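Local coordinates for sarcolemmal membrane-associated protein (Homo sapiens, PDB 6AR0), which acts as an adaptor that associates with the STRIPAK phosphatase–kinase core complex, promoting STK3 dephosphorylation and inhibition of Hippo signaling, seen here as its FHA domain, at residues I103-D108 with G119-T124. Sequence-based numbering, arbitrary orientation.
Sequences IQFGVD and GCIVST
Strands 102-105 and 117-128 run antiparallel within one of the two sheets of the FHA beta-sandwich, and this contact joins I103 and F105 to S123 and I121 before the regular pairing is interrupted at G106, beyond which the two segments still run side by side and 109-110 pairs again with 117-128. Both are hydrogen-bonded pairs, made on one side by I103 N to S123 O and S123 N to I103 O, each 2.8 Å. F105 N reaches I121 O at 2.8 Å, and I121 N returns to F105 O at 3.1 Å. On the buried face with I103 and S123, I121 CG2 meets the F105 ring at its edge, 3.8 Å from CD2. Strand 78-80 flanks 102-105 on its other side, while 5-10 flanks 117-128.

The opposite face carries Q104 beside V122, a non-hydrogen-bonded pair. With CG anti to the backbone N (chi1 176°) and the chain extended beyond it, the glutamine runs past the C120 sulfur, and NE2 lies 3.7 Å from SG. The amide then donates to G106 O (2.8 Å, 164° at the hydrogen), which lies almost in its plane, so this bond fixes the rotation of the amide. Past F105 the pairing slips: C120 directs CB toward the backbone of F105, G106 and V107. The single N-H of C120 is shared between a water and D108 OD1, the latter bond weak (3.2 Å, 126° at the hydrogen). That water lies 2.7 Å from D108 OD1 and can donate to it, though other acceptors compete for its protons. Four backbone bonds thus hold the buried strands, whereas beyond G106 the more exposed end relies on a weak side-chain bond and a water between D108 and C120.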
loop_
_atom_site.group_PDB
_atom_site.type_symbol
_atom_site.label_atom_id
_atom_site.label_comp_id
_atom_site.label_asym_id
_atom_site.label_seq_id
_atom_site.Cartn_x
_atom_site.Cartn_y
_atom_site.Cartn_z
ATOM N N ILE A 103 -2.709 -5.924 2.360
ATOM C CA ILE A 103 -1.667 -4.937 2.610
ATOM C C ILE A 103 -2.244 -3.844 3.494
ATOM O O ILE A 103 -3.335 -3.338 3.220
ATOM C CB ILE A 103 -1.235 -4.326 1.260
ATOM C CG1 ILE A 103 -0.825 -5.410 0.265
ATOM C CG2 ILE A 103 -0.172 -3.272 1.437
ATOM C CD1 ILE A 103 0.298 -6.191 0.759
ATOM N N GLN A 104 -1.506 -3.447 4.524
ATOM C CA GLN A 104 -1.978 -2.455 5.481
ATOM C C GLN A 104 -0.946 -1.347 5.633
ATOM O O GLN A 104 0.250 -1.614 5.747
ATOM C CB GLN A 104 -2.260 -3.116 6.832
ATOM C CG GLN A 104 -2.675 -2.149 7.917
ATOM C CD GLN A 104 -3.026 -2.859 9.200
ATOM O OE1 GLN A 104 -3.711 -3.888 9.173
ATOM N NE2 GLN A 104 -2.580 -2.328 10.333
ATOM N N PHE A 105 -1.419 -0.106 5.642
ATOM C CA PHE A 105 -0.581 1.066 5.880
ATOM C C PHE A 105 -1.095 1.759 7.131
ATOM O O PHE A 105 -2.255 2.184 7.188
ATOM C CB PHE A 105 -0.611 2.027 4.695
ATOM C CG PHE A 105 -0.340 1.361 3.383
ATOM C CD1 PHE A 105 0.880 0.759 3.132
ATOM C CD2 PHE A 105 -1.316 1.283 2.402
ATOM C CE1 PHE A 105 1.131 0.128 1.923
ATOM C CE2 PHE A 105 -1.067 0.647 1.195
ATOM C CZ PHE A 105 0.141 0.070 0.960
ATOM N N GLY A 106 -0.220 1.885 8.122
ATOM C CA GLY A 106 -0.596 2.414 9.417
ATOM C C GLY A 106 -1.259 1.358 10.281
ATOM O O GLY A 106 -1.372 0.182 9.923
ATOM N N VAL A 107 -1.697 1.806 11.461
ATOM C CA VAL A 107 -2.519 1.022 12.377
ATOM C C VAL A 107 -3.620 1.946 12.885
ATOM O O VAL A 107 -3.504 3.172 12.826
ATOM C CB VAL A 107 -1.691 0.472 13.568
ATOM C CG1 VAL A 107 -0.588 -0.485 13.078
ATOM C CG2 VAL A 107 -1.104 1.622 14.409
ATOM N N ASP A 108 -4.700 1.360 13.401
ATOM C CA ASP A 108 -5.708 2.179 14.064
ATOM C C ASP A 108 -5.079 2.861 15.271
ATOM O O ASP A 108 -4.297 2.258 16.009
ATOM C CB ASP A 108 -6.872 1.311 14.540
ATOM C CG ASP A 108 -7.776 0.830 13.420
ATOM O OD1 ASP A 108 -7.513 1.114 12.238
ATOM O OD2 ASP A 108 -8.775 0.149 13.745
ATOM N N GLY A 119 -8.781 5.304 11.748
ATOM C CA GLY A 119 -8.512 4.063 11.057
ATOM C C GLY A 119 -7.275 4.130 10.163
ATOM O O GLY A 119 -6.702 5.183 9.894
ATOM N N CYS A 120 -6.866 2.959 9.686
ATOM C CA CYS A 120 -5.712 2.798 8.809
ATOM C C CYS A 120 -6.175 2.219 7.473
ATOM O O CYS A 120 -7.343 1.837 7.307
ATOM C CB CYS A 120 -4.658 1.888 9.461
ATOM S SG CYS A 120 -5.205 0.209 9.788
ATOM N N ILE A 121 -5.270 2.148 6.499
ATOM C CA ILE A 121 -5.634 1.618 5.191
ATOM C C ILE A 121 -5.375 0.119 5.200
ATOM O O ILE A 121 -4.252 -0.320 5.470
ATOM C CB ILE A 121 -4.843 2.316 4.083
ATOM C CG1 ILE A 121 -5.193 3.805 4.022
ATOM C CG2 ILE A 121 -5.056 1.628 2.737
ATOM C CD1 ILE A 121 -6.623 4.124 3.645
ATOM N N VAL A 122 -6.417 -0.666 4.919
ATOM C CA VAL A 122 -6.318 -2.121 4.830
ATOM C C VAL A 122 -6.906 -2.507 3.478
ATOM O O VAL A 122 -8.083 -2.237 3.211
ATOM C CB VAL A 122 -7.054 -2.847 5.975
ATOM C CG1 VAL A 122 -6.745 -4.334 5.936
ATOM C CG2 VAL A 122 -6.685 -2.260 7.339
ATOM N N SER A 123 -6.093 -3.124 2.628
ATOM C CA SER A 123 -6.474 -3.343 1.237
ATOM C C SER A 123 -6.183 -4.773 0.814
ATOM O O SER A 123 -5.217 -5.387 1.271
ATOM C CB SER A 123 -5.662 -2.381 0.351
ATOM O OG SER A 123 -5.972 -2.355 -1.026
ATOM N N THR A 124 -7.020 -5.316 -0.050
ATOM C CA THR A 124 -6.596 -6.461 -0.837
ATOM C C THR A 124 -5.865 -5.920 -2.046
ATOM O O THR A 124 -6.274 -4.898 -2.608
ATOM C CB THR A 124 -7.810 -7.243 -1.333
ATOM O OG1 THR A 124 -8.593 -7.644 -0.213
ATOM C CG2 THR A 124 -7.394 -8.468 -2.151
HETATM O O HOH W 1 -9.172 1.093 10.147
#